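PDB 5C2Y: RNA polymerase II subunit B1 CTD phosphatase RTR1 from Saccharomyces cerevisiae, which removes phosphate from serine in the C-terminal repeats of RNA polymerase II, regulating the polymerase as the phosphorylation pattern of those repeats changes during transcription. Local coordinates for residues A[81-86]-A[115-120]; A[63-68]-A[126-131]; A[110-115]-A[120-125]. One frame throughout, in Å; residues are numbered along the deposited sequence.

All three interactions use helix 119-129 and lie within the Rtr1/RPAP2 family region. Interaction 1 is partly buried and rests on metal coordination: zinc ties the loop 81-86 to the turn that leads into the helix. Interaction 3 touches the same ion through His121, but the contact between its own segments is a small apolar one near the surface. Interaction 2 lies farther along the helix and nearest the centre of the chain, where tyrosine rings and glutamine amides join two helices. Ser125 of interaction 3 lies at the junction, its OG hydrogen-bonded to Tyr116 OH of interaction 1 and close to Tyr65 OH of interaction 2, modelled too near to be relied on.

Interaction 1: residues A[81-86]-A[115-120]. With ZN (zinc ion), chain C.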
loop_
_atom_site.group_PDB
_atom_site.type_symbol
_atom_site.label_atom_id
_atom_site.label_comp_id
_atom_site.label_asym_id
_atom_site.label_seq_id
_atom_site.Cartn_x
_atom_site.Cartn_y
_atom_site.Cartn_z
ATOM N N PRO A 81 -3.347 1.261 -3.268
ATOM C CA PRO A 81 -2.945 0.230 -4.242
ATOM C C PRO A 81 -4.050 -0.730 -4.716
ATOM O O PRO A 81 -3.797 -1.462 -5.673
ATOM C CB PRO A 81 -1.844 -0.546 -3.499
ATOM C CG PRO A 81 -1.282 0.429 -2.533
ATOM C CD PRO A 81 -2.478 1.258 -2.082
ATOM N N LEU A 82 -5.232 -0.725 -4.103
ATOM C CA LEU A 82 -6.299 -1.627 -4.552
ATOM C C LEU A 82 -7.128 -0.986 -5.651
ATOM O O LEU A 82 -7.928 -1.660 -6.287
ATOM C CB LEU A 82 -7.210 -2.036 -3.386
ATOM C CG LEU A 82 -6.706 -2.992 -2.290
ATOM C CD1 LEU A 82 -7.612 -3.004 -1.082
ATOM C CD2 LEU A 82 -6.559 -4.396 -2.799
ATOM N N CYS A 83 -6.930 0.309 -5.886
ATOM C CA CYS A 83 -7.780 1.067 -6.804
ATOM C C CYS A 83 -7.147 1.289 -8.157
ATOM O O CYS A 83 -6.009 1.737 -8.237
ATOM C CB CYS A 83 -8.127 2.429 -6.215
ATOM S SG CYS A 83 -9.191 3.413 -7.291
ATOM N N GLY A 84 -7.901 1.012 -9.215
ATOM C CA GLY A 84 -7.430 1.198 -10.572
ATOM C C GLY A 84 -7.949 2.456 -11.236
ATOM O O GLY A 84 -7.692 2.699 -12.405
ATOM N N LYS A 85 -8.694 3.265 -10.497
ATOM C CA LYS A 85 -9.137 4.558 -11.002
ATOM C C LYS A 85 -8.007 5.591 -10.901
ATOM O O LYS A 85 -6.953 5.339 -10.301
ATOM C CB LYS A 85 -10.360 5.054 -10.229
ATOM C CG LYS A 85 -11.654 4.294 -10.471
ATOM C CD LYS A 85 -12.647 4.560 -9.326
ATOM C CE LYS A 85 -13.827 5.421 -9.729
ATOM N NZ LYS A 85 -14.676 4.725 -10.743
ATOM N N SER A 86 -8.229 6.759 -11.489
ATOM C CA SER A 86 -7.247 7.820 -11.421
ATOM C C SER A 86 -7.678 8.799 -10.333
ATOM O O SER A 86 -8.814 8.719 -9.852
ATOM C CB SER A 86 -7.126 8.512 -12.766
ATOM O OG SER A 86 -8.002 9.620 -12.809
ATOM N N HIS A 115 -4.822 13.308 -4.975
ATOM C CA HIS A 115 -4.039 12.081 -4.781
ATOM C C HIS A 115 -4.856 10.779 -4.891
ATOM O O HIS A 115 -4.292 9.688 -5.097
ATOM C CB HIS A 115 -3.337 12.129 -3.417
ATOM C CG HIS A 115 -2.469 13.336 -3.249
ATOM N ND1 HIS A 115 -1.308 13.520 -3.965
ATOM C CD2 HIS A 115 -2.626 14.446 -2.490
ATOM C CE1 HIS A 115 -0.769 14.682 -3.634
ATOM N NE2 HIS A 115 -1.547 15.262 -2.742
ATOM N N TYR A 116 -6.176 10.885 -4.743
ATOM C CA TYR A 116 -7.037 9.705 -4.716
ATOM C C TYR A 116 -8.320 9.934 -5.495
ATOM O O TYR A 116 -8.666 11.060 -5.831
ATOM C CB TYR A 116 -7.363 9.311 -3.274
ATOM C CG TYR A 116 -6.146 9.083 -2.406
ATOM C CD1 TYR A 116 -5.464 7.884 -2.427
ATOM C CD2 TYR A 116 -5.676 10.078 -1.578
ATOM C CE1 TYR A 116 -4.357 7.693 -1.636
ATOM C CE2 TYR A 116 -4.582 9.892 -0.789
ATOM C CZ TYR A 116 -3.928 8.703 -0.815
ATOM O OH TYR A 116 -2.831 8.540 -0.005
ATOM N N CYS A 117 -9.023 8.854 -5.794
ATOM C CA CYS A 117 -10.258 8.935 -6.563
ATOM C C CYS A 117 -11.382 9.484 -5.705
ATOM O O CYS A 117 -12.404 9.926 -6.223
ATOM C CB CYS A 117 -10.652 7.563 -7.106
ATOM S SG CYS A 117 -11.214 6.401 -5.833
ATOM N N SER A 118 -11.185 9.449 -4.390
ATOM C CA SER A 118 -12.231 9.814 -3.441
ATOM C C SER A 118 -11.674 9.985 -2.035
ATOM O O SER A 118 -10.551 9.559 -1.738
ATOM C CB SER A 118 -13.307 8.752 -3.427
ATOM O OG SER A 118 -12.667 7.505 -3.268
ATOM N N LYS A 119 -12.465 10.587 -1.156
ATOM C CA LYS A 119 -12.023 10.714 0.216
ATOM C C LYS A 119 -11.961 9.331 0.810
ATOM O O LYS A 119 -11.087 9.037 1.603
ATOM C CB LYS A 119 -12.935 11.621 1.051
ATOM C CG LYS A 119 -12.217 12.090 2.294
ATOM C CD LYS A 119 -12.987 13.071 3.145
ATOM C CE LYS A 119 -12.164 13.418 4.378
ATOM N NZ LYS A 119 -12.858 14.398 5.269
ATOM N N PHE A 120 -12.884 8.471 0.414
ATOM C CA PHE A 120 -12.910 7.122 0.955
ATOM C C PHE A 120 -11.562 6.422 0.770
ATOM O O PHE A 120 -10.981 5.905 1.738
ATOM C CB PHE A 120 -14.021 6.289 0.326
ATOM C CG PHE A 120 -14.085 4.904 0.879
ATOM C CD1 PHE A 120 -14.374 4.698 2.223
ATOM C CD2 PHE A 120 -13.811 3.802 0.081
ATOM C CE1 PHE A 120 -14.417 3.413 2.753
ATOM C CE2 PHE A 120 -13.855 2.522 0.603
ATOM C CZ PHE A 120 -14.155 2.324 1.942
HETATM ZN ZN ZN C . -9.441 4.951 -5.719
#
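Cys83 and Cys117 are joined through a metal: no hydrogen bond spans 81-86 and 115-120, and a zinc ion bridges the two cysteine sulfurs instead. Cys83 SG lies 2.2 Å from the zinc and Cys117 SG 2.3 Å from it, which leaves the two SG atoms 3.9 Å apart. The cysteines reach the ion with different torsions. In Cys83 the sulfur is anti to the backbone N (chi1 -179°), whereas in Cys117 it sits between the backbone N and the carbonyl carbon (chi1 70°). Lys85 N donates a hydrogen bond to Cys83 SG, 3.2 Å away, and this probably offsets part of the negative charge on the metal-bound sulfur while holding the loop curled round it. Beside the metal the packing is light. Lys85 CB rests 4.0 Å from Cys117 CB, and the rest of the lysine chain bends away. Ser86 O comes 3.5 Å from Cys117 CB and also makes a CA-H...O contact with the CA of that cysteine. Immediately after Cys117, Ser118 takes the N-cap position of helix 119-129, its OG bonding weakly to the N of His121. Cys78 and His121 complete the coordination, so a loop and a helix start, far apart in sequence, share one ion. Three cysteines and one histidine make up the metal site of the RTR1-type zinc finger.

Interaction 2: residues A[63-68]-A[126-131]; sequences DMYQDL and QFYQVQ
Tyr65, Tyr128 and Gln129 all start out with CG anti to the backbone N (chi1 179° in Tyr65), and these torsions send the three side chains into the space between helices 62-74 and 119-129. Both partners of the Tyr65 ring come from the same side of its plane. Tyr128 lies by the CD1-CE1 flank, with its CD2 3.5 Å from Tyr65 CE1; the two rings are set obliquely, at 46°, with centroids 5.2 Å apart. At the other flank, Tyr65 CD2 meets the aliphatic stem of Gln129, at 3.7 Å from CB and 3.8 Å from CG. Gln129 runs on extended past the ring. Gln66, by contrast, bends at chi2 (48°), which turns its amide back toward Gln129; Gln66 OE1 accepts a weak hydrogen bond from Gln129 NE2 at 3.4 Å. The same NE2 has a stronger partner in the carbonyl O of Pro62, so the Gln129 amide is tied to helix 62-74 twice. Tyr128 OH is hydrogen-bonded to Leu53 O, and Tyr65 OH meets Ser125 OG, probably as a hydrogen bond though modelled too close. An alanine in place of Tyr65 would probably open a gap beside the Tyr128 ring and the Gln129 stem. In this strand-free fold the contact lies close to the chain's centre: Met64 and Leu68 of helix 62-74 pack on helix 28-42, and Tyr128 ties helix 119-129 to helix 50-56.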
loop_
_atom_site.group_PDB
_atom_site.type_symbol
_atom_site.label_atom_id
_atom_site.label_comp_id
_atom_site.label_asym_id
_atom_site.label_seq_id
_atom_site.Cartn_x
_atom_site.Cartn_y
_atom_site.Cartn_z
ATOM N N ASP A 63 7.162 5.830 4.916
ATOM C CA ASP A 63 7.801 6.680 3.921
ATOM C C ASP A 63 7.812 6.023 2.560
ATOM O O ASP A 63 7.500 6.668 1.556
ATOM C CB ASP A 63 9.210 7.030 4.362
ATOM C CG ASP A 63 9.245 7.513 5.782
ATOM O OD1 ASP A 63 9.082 8.737 5.972
ATOM O OD2 ASP A 63 9.382 6.663 6.708
ATOM N N MET A 64 8.143 4.738 2.521
ATOM C CA MET A 64 8.156 4.022 1.252
ATOM C C MET A 64 6.759 3.973 0.656
ATOM O O MET A 64 6.592 4.057 -0.557
ATOM C CB MET A 64 8.711 2.615 1.421
ATOM C CG MET A 64 10.222 2.555 1.491
ATOM S SD MET A 64 11.067 3.285 0.055
ATOM C CE MET A 64 12.756 3.143 0.661
ATOM N N TYR A 65 5.752 3.868 1.510
ATOM C CA TYR A 65 4.389 3.834 1.022
ATOM C C TYR A 65 4.060 5.192 0.414
ATOM O O TYR A 65 3.435 5.270 -0.643
ATOM C CB TYR A 65 3.422 3.462 2.143
ATOM C CG TYR A 65 1.993 3.442 1.702
ATOM C CD1 TYR A 65 1.437 2.306 1.142
ATOM C CD2 TYR A 65 1.195 4.561 1.840
ATOM C CE1 TYR A 65 0.106 2.285 0.731
ATOM C CE2 TYR A 65 -0.129 4.548 1.434
ATOM C CZ TYR A 65 -0.667 3.412 0.880
ATOM O OH TYR A 65 -1.977 3.411 0.483
ATOM N N GLN A 66 4.510 6.261 1.066
ATOM C CA GLN A 66 4.353 7.612 0.513
ATOM C C GLN A 66 4.895 7.699 -0.911
ATOM O O GLN A 66 4.194 8.156 -1.831
ATOM C CB GLN A 66 5.052 8.650 1.389
ATOM C CG GLN A 66 4.649 10.071 1.049
ATOM C CD GLN A 66 3.132 10.205 0.939
ATOM O OE1 GLN A 66 2.410 10.056 1.935
ATOM N NE2 GLN A 66 2.638 10.479 -0.275
ATOM N N ASP A 67 6.139 7.251 -1.082
ATOM C CA ASP A 67 6.768 7.188 -2.392
ATOM C C ASP A 67 5.923 6.401 -3.402
ATOM O O ASP A 67 5.795 6.801 -4.548
ATOM C CB ASP A 67 8.156 6.566 -2.270
ATOM C CG ASP A 67 9.183 7.540 -1.726
ATOM O OD1 ASP A 67 8.959 8.767 -1.846
ATOM O OD2 ASP A 67 10.218 7.069 -1.187
ATOM N N LEU A 68 5.345 5.288 -2.972
ATOM C CA LEU A 68 4.488 4.490 -3.833
ATOM C C LEU A 68 3.245 5.264 -4.292
ATOM O O LEU A 68 2.848 5.190 -5.448
ATOM C CB LEU A 68 4.069 3.212 -3.108
ATOM C CG LEU A 68 3.104 2.290 -3.852
ATOM C CD1 LEU A 68 3.671 1.825 -5.199
ATOM C CD2 LEU A 68 2.764 1.109 -2.962
ATOM N N GLN A 126 -4.530 6.056 4.133
ATOM C CA GLN A 126 -3.849 6.667 5.264
ATOM C C GLN A 126 -3.960 5.798 6.517
ATOM O O GLN A 126 -3.014 5.694 7.301
ATOM C CB GLN A 126 -4.408 8.075 5.503
ATOM C CG GLN A 126 -3.985 8.723 6.797
ATOM C CD GLN A 126 -4.068 10.234 6.742
ATOM O OE1 GLN A 126 -5.005 10.841 7.265
ATOM N NE2 GLN A 126 -3.076 10.854 6.111
ATOM N N PHE A 127 -5.125 5.180 6.695
ATOM C CA PHE A 127 -5.379 4.182 7.729
ATOM C C PHE A 127 -4.362 3.049 7.639
ATOM O O PHE A 127 -3.811 2.588 8.644
ATOM C CB PHE A 127 -6.797 3.655 7.557
ATOM C CG PHE A 127 -7.280 2.776 8.671
ATOM C CD1 PHE A 127 -7.073 1.398 8.635
ATOM C CD2 PHE A 127 -7.985 3.319 9.741
ATOM C CE1 PHE A 127 -7.541 0.582 9.660
ATOM C CE2 PHE A 127 -8.462 2.511 10.763
ATOM C CZ PHE A 127 -8.245 1.143 10.723
ATOM N N TYR A 128 -4.111 2.603 6.414
ATOM C CA TYR A 128 -3.091 1.593 6.132
ATOM C C TYR A 128 -1.702 2.086 6.497
ATOM O O TYR A 128 -0.985 1.439 7.249
ATOM C CB TYR A 128 -3.131 1.223 4.653
ATOM C CG TYR A 128 -2.150 0.172 4.196
ATOM C CD1 TYR A 128 -2.448 -1.181 4.326
ATOM C CD2 TYR A 128 -0.948 0.527 3.591
ATOM C CE1 TYR A 128 -1.557 -2.152 3.894
ATOM C CE2 TYR A 128 -0.051 -0.436 3.152
ATOM C CZ TYR A 128 -0.361 -1.772 3.304
ATOM O OH TYR A 128 0.518 -2.735 2.862
ATOM N N GLN A 129 -1.339 3.250 5.977
ATOM C CA GLN A 129 0.016 3.769 6.091
ATOM C C GLN A 129 0.545 3.982 7.516
ATOM O O GLN A 129 1.718 3.697 7.804
ATOM C CB GLN A 129 0.107 5.085 5.345
ATOM C CG GLN A 129 1.474 5.734 5.474
ATOM C CD GLN A 129 1.471 7.156 4.989
ATOM O OE1 GLN A 129 0.514 7.891 5.229
ATOM N NE2 GLN A 129 2.532 7.557 4.298
ATOM N N VAL A 130 -0.303 4.496 8.403
ATOM C CA VAL A 130 0.133 4.861 9.746
ATOM C C VAL A 130 0.365 3.627 10.618
ATOM O O VAL A 130 0.872 3.725 11.735
ATOM C CB VAL A 130 -0.898 5.783 10.424
ATOM C CG1 VAL A 130 -1.080 7.063 9.603
ATOM C CG2 VAL A 130 -2.216 5.057 10.573
ATOM N N GLN A 131 -0.006 2.462 10.107
ATOM C CA GLN A 131 0.224 1.221 10.834
ATOM C C GLN A 131 1.533 0.565 10.428
ATOM O O GLN A 131 1.899 -0.480 10.969
ATOM C CB GLN A 131 -0.899 0.233 10.587
ATOM C CG GLN A 131 -2.257 0.681 11.019
ATOM C CD GLN A 131 -3.287 -0.385 10.719
ATOM O OE1 GLN A 131 -3.119 -1.548 11.118
ATOM N NE2 GLN A 131 -4.343 -0.013 9.981
#

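Interaction 3: residues A[110-115]-A[120-125]. With ZN (zinc ion), chain C.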
loop_
_atom_site.group_PDB
_atom_site.type_symbol
_atom_site.label_atom_id
_atom_site.label_comp_id
_atom_site.label_asym_id
_atom_site.label_seq_id
_atom_site.Cartn_x
_atom_site.Cartn_y
_atom_site.Cartn_z
ATOM N N TYR A 110 -9.560 19.435 -2.619
ATOM C CA TYR A 110 -8.409 19.358 -3.504
ATOM C C TYR A 110 -7.298 18.537 -2.896
ATOM O O TYR A 110 -6.681 17.706 -3.571
ATOM C CB TYR A 110 -7.858 20.737 -3.836
ATOM C CG TYR A 110 -6.650 20.629 -4.729
ATOM C CD1 TYR A 110 -6.798 20.297 -6.065
ATOM C CD2 TYR A 110 -5.362 20.821 -4.233
ATOM C CE1 TYR A 110 -5.708 20.178 -6.898
ATOM C CE2 TYR A 110 -4.252 20.714 -5.059
ATOM C CZ TYR A 110 -4.433 20.389 -6.397
ATOM O OH TYR A 110 -3.362 20.261 -7.266
ATOM N N ALA A 111 -7.055 18.778 -1.609
ATOM C CA ALA A 111 -5.907 18.202 -0.930
ATOM C C ALA A 111 -5.871 16.684 -1.127
ATOM O O ALA A 111 -4.808 16.136 -1.414
ATOM C CB ALA A 111 -5.920 18.565 0.545
ATOM N N TYR A 112 -7.014 16.002 -1.013
ATOM C CA TYR A 112 -7.011 14.548 -1.239
ATOM C C TYR A 112 -7.433 14.142 -2.643
ATOM O O TYR A 112 -6.867 13.203 -3.215
ATOM C CB TYR A 112 -7.880 13.803 -0.214
ATOM C CG TYR A 112 -9.255 14.362 0.078
ATOM C CD1 TYR A 112 -10.377 13.879 -0.575
ATOM C CD2 TYR A 112 -9.440 15.342 1.057
ATOM C CE1 TYR A 112 -11.644 14.382 -0.290
ATOM C CE2 TYR A 112 -10.694 15.846 1.347
ATOM C CZ TYR A 112 -11.789 15.362 0.670
ATOM O OH TYR A 112 -13.037 15.852 0.948
ATOM N N LEU A 113 -8.393 14.850 -3.220
ATOM C CA LEU A 113 -8.892 14.477 -4.534
ATOM C C LEU A 113 -7.802 14.602 -5.604
ATOM O O LEU A 113 -7.926 14.031 -6.697
ATOM C CB LEU A 113 -10.120 15.308 -4.889
ATOM C CG LEU A 113 -11.390 14.890 -4.137
ATOM C CD1 LEU A 113 -12.631 15.579 -4.690
ATOM C CD2 LEU A 113 -11.569 13.390 -4.192
ATOM N N SER A 114 -6.718 15.305 -5.278
ATOM C CA SER A 114 -5.551 15.343 -6.170
ATOM C C SER A 114 -4.624 14.113 -6.019
ATOM O O SER A 114 -3.760 13.896 -6.856
ATOM C CB SER A 114 -4.747 16.641 -5.960
ATOM O OG SER A 114 -4.373 16.833 -4.606
ATOM N N HIS A 115 -4.822 13.308 -4.975
ATOM C CA HIS A 115 -4.039 12.081 -4.781
ATOM C C HIS A 115 -4.856 10.779 -4.891
ATOM O O HIS A 115 -4.292 9.688 -5.097
ATOM C CB HIS A 115 -3.337 12.129 -3.417
ATOM C CG HIS A 115 -2.469 13.336 -3.249
ATOM N ND1 HIS A 115 -1.308 13.520 -3.965
ATOM C CD2 HIS A 115 -2.626 14.446 -2.490
ATOM C CE1 HIS A 115 -0.769 14.682 -3.634
ATOM N NE2 HIS A 115 -1.547 15.262 -2.742
ATOM N N PHE A 120 -12.884 8.471 0.414
ATOM C CA PHE A 120 -12.910 7.122 0.955
ATOM C C PHE A 120 -11.562 6.422 0.770
ATOM O O PHE A 120 -10.981 5.905 1.738
ATOM C CB PHE A 120 -14.021 6.289 0.326
ATOM C CG PHE A 120 -14.085 4.904 0.879
ATOM C CD1 PHE A 120 -14.374 4.698 2.223
ATOM C CD2 PHE A 120 -13.811 3.802 0.081
ATOM C CE1 PHE A 120 -14.417 3.413 2.753
ATOM C CE2 PHE A 120 -13.855 2.522 0.603
ATOM C CZ PHE A 120 -14.155 2.324 1.942
ATOM N N HIS A 121 -11.033 6.434 -0.450
ATOM C CA HIS A 121 -9.726 5.825 -0.674
ATOM C C HIS A 121 -8.553 6.600 -0.051
ATOM O O HIS A 121 -7.551 5.989 0.323
ATOM C CB HIS A 121 -9.507 5.612 -2.161
ATOM C CG HIS A 121 -10.117 4.345 -2.659
ATOM N ND1 HIS A 121 -10.267 4.055 -4.003
ATOM C CD2 HIS A 121 -10.633 3.291 -1.989
ATOM C CE1 HIS A 121 -10.844 2.882 -4.129
ATOM N NE2 HIS A 121 -11.081 2.390 -2.927
ATOM N N PHE A 122 -8.671 7.924 0.082
ATOM C CA PHE A 122 -7.707 8.679 0.883
ATOM C C PHE A 122 -7.604 8.106 2.293
ATOM O O PHE A 122 -6.508 7.913 2.817
ATOM C CB PHE A 122 -8.084 10.165 0.968
ATOM C CG PHE A 122 -7.449 10.876 2.130
ATOM C CD1 PHE A 122 -6.099 11.136 2.144
ATOM C CD2 PHE A 122 -8.197 11.238 3.232
ATOM C CE1 PHE A 122 -5.503 11.772 3.237
ATOM C CE2 PHE A 122 -7.608 11.871 4.329
ATOM C CZ PHE A 122 -6.261 12.133 4.331
ATOM N N ARG A 123 -8.758 7.850 2.905
ATOM C CA ARG A 123 -8.838 7.281 4.251
ATOM C C ARG A 123 -8.269 5.881 4.349
ATOM O O ARG A 123 -7.510 5.578 5.264
ATOM C CB ARG A 123 -10.272 7.229 4.710
ATOM C CG ARG A 123 -10.987 8.542 4.668
ATOM C CD ARG A 123 -12.422 8.292 5.051
ATOM N NE ARG A 123 -12.940 9.374 5.867
ATOM C CZ ARG A 123 -13.865 9.235 6.811
ATOM N NH1 ARG A 123 -14.395 8.043 7.061
ATOM N NH2 ARG A 123 -14.264 10.310 7.497
ATOM N N CYS A 124 -8.682 5.012 3.434
ATOM C CA CYS A 124 -8.130 3.675 3.371
ATOM C C CYS A 124 -6.601 3.709 3.250
ATOM O O CYS A 124 -5.892 2.968 3.938
ATOM C CB CYS A 124 -8.746 2.901 2.200
ATOM S SG CYS A 124 -10.456 2.423 2.478
ATOM N N SER A 125 -6.091 4.580 2.391
ATOM C CA SER A 125 -4.659 4.659 2.161
ATOM C C SER A 125 -3.922 5.141 3.394
ATOM O O SER A 125 -2.811 4.692 3.673
ATOM C CB SER A 125 -4.358 5.588 0.990
ATOM O OG SER A 125 -2.972 5.620 0.706
HETATM ZN ZN ZN C . -9.441 4.951 -5.719
#
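Alongside the zinc site of the RTR1-type finger, Tyr112 of the short helix 110-113 packs on Phe122 of helix 119-129, one residue past the zinc ligand His121. The touch is made near the roots of the side chains: Tyr112 CB lies 3.8 Å from both Phe122 CG and Phe122 CB, and 4.0 Å from Phe122 CD1. The rings beyond are inclined at only 26°, yet they are slid apart, with centroids 5.7 Å from each other, and barely overlap. Tyr112 has CG between the backbone N and the carbonyl carbon (chi1 46°), which carries its ring past Phe122 to rest against Lys119 CB. Phe122 takes the anti arrangement (chi1 160°), bringing its CG up to the tyrosine CB. His121 turns elsewhere and binds the zinc through ND1 at 2.1 Å; Cys78, Cys83 and Cys117 supply the other ligands. Within 110-115, Tyr110 O accepts both Ser114 OG at 2.7 Å and Ser114 N at 2.9 Å, from opposite faces of its carbonyl plane. With no hydrogen bond between the segments and just 96 Å² buried, the apolar Tyr112-Phe122 touch gives little directionality; His121 fixes the helix 119-129 side to zinc, while 110-115 is held by hydrogen bonds to other parts of the chain, such as that of His115 O with Asn73.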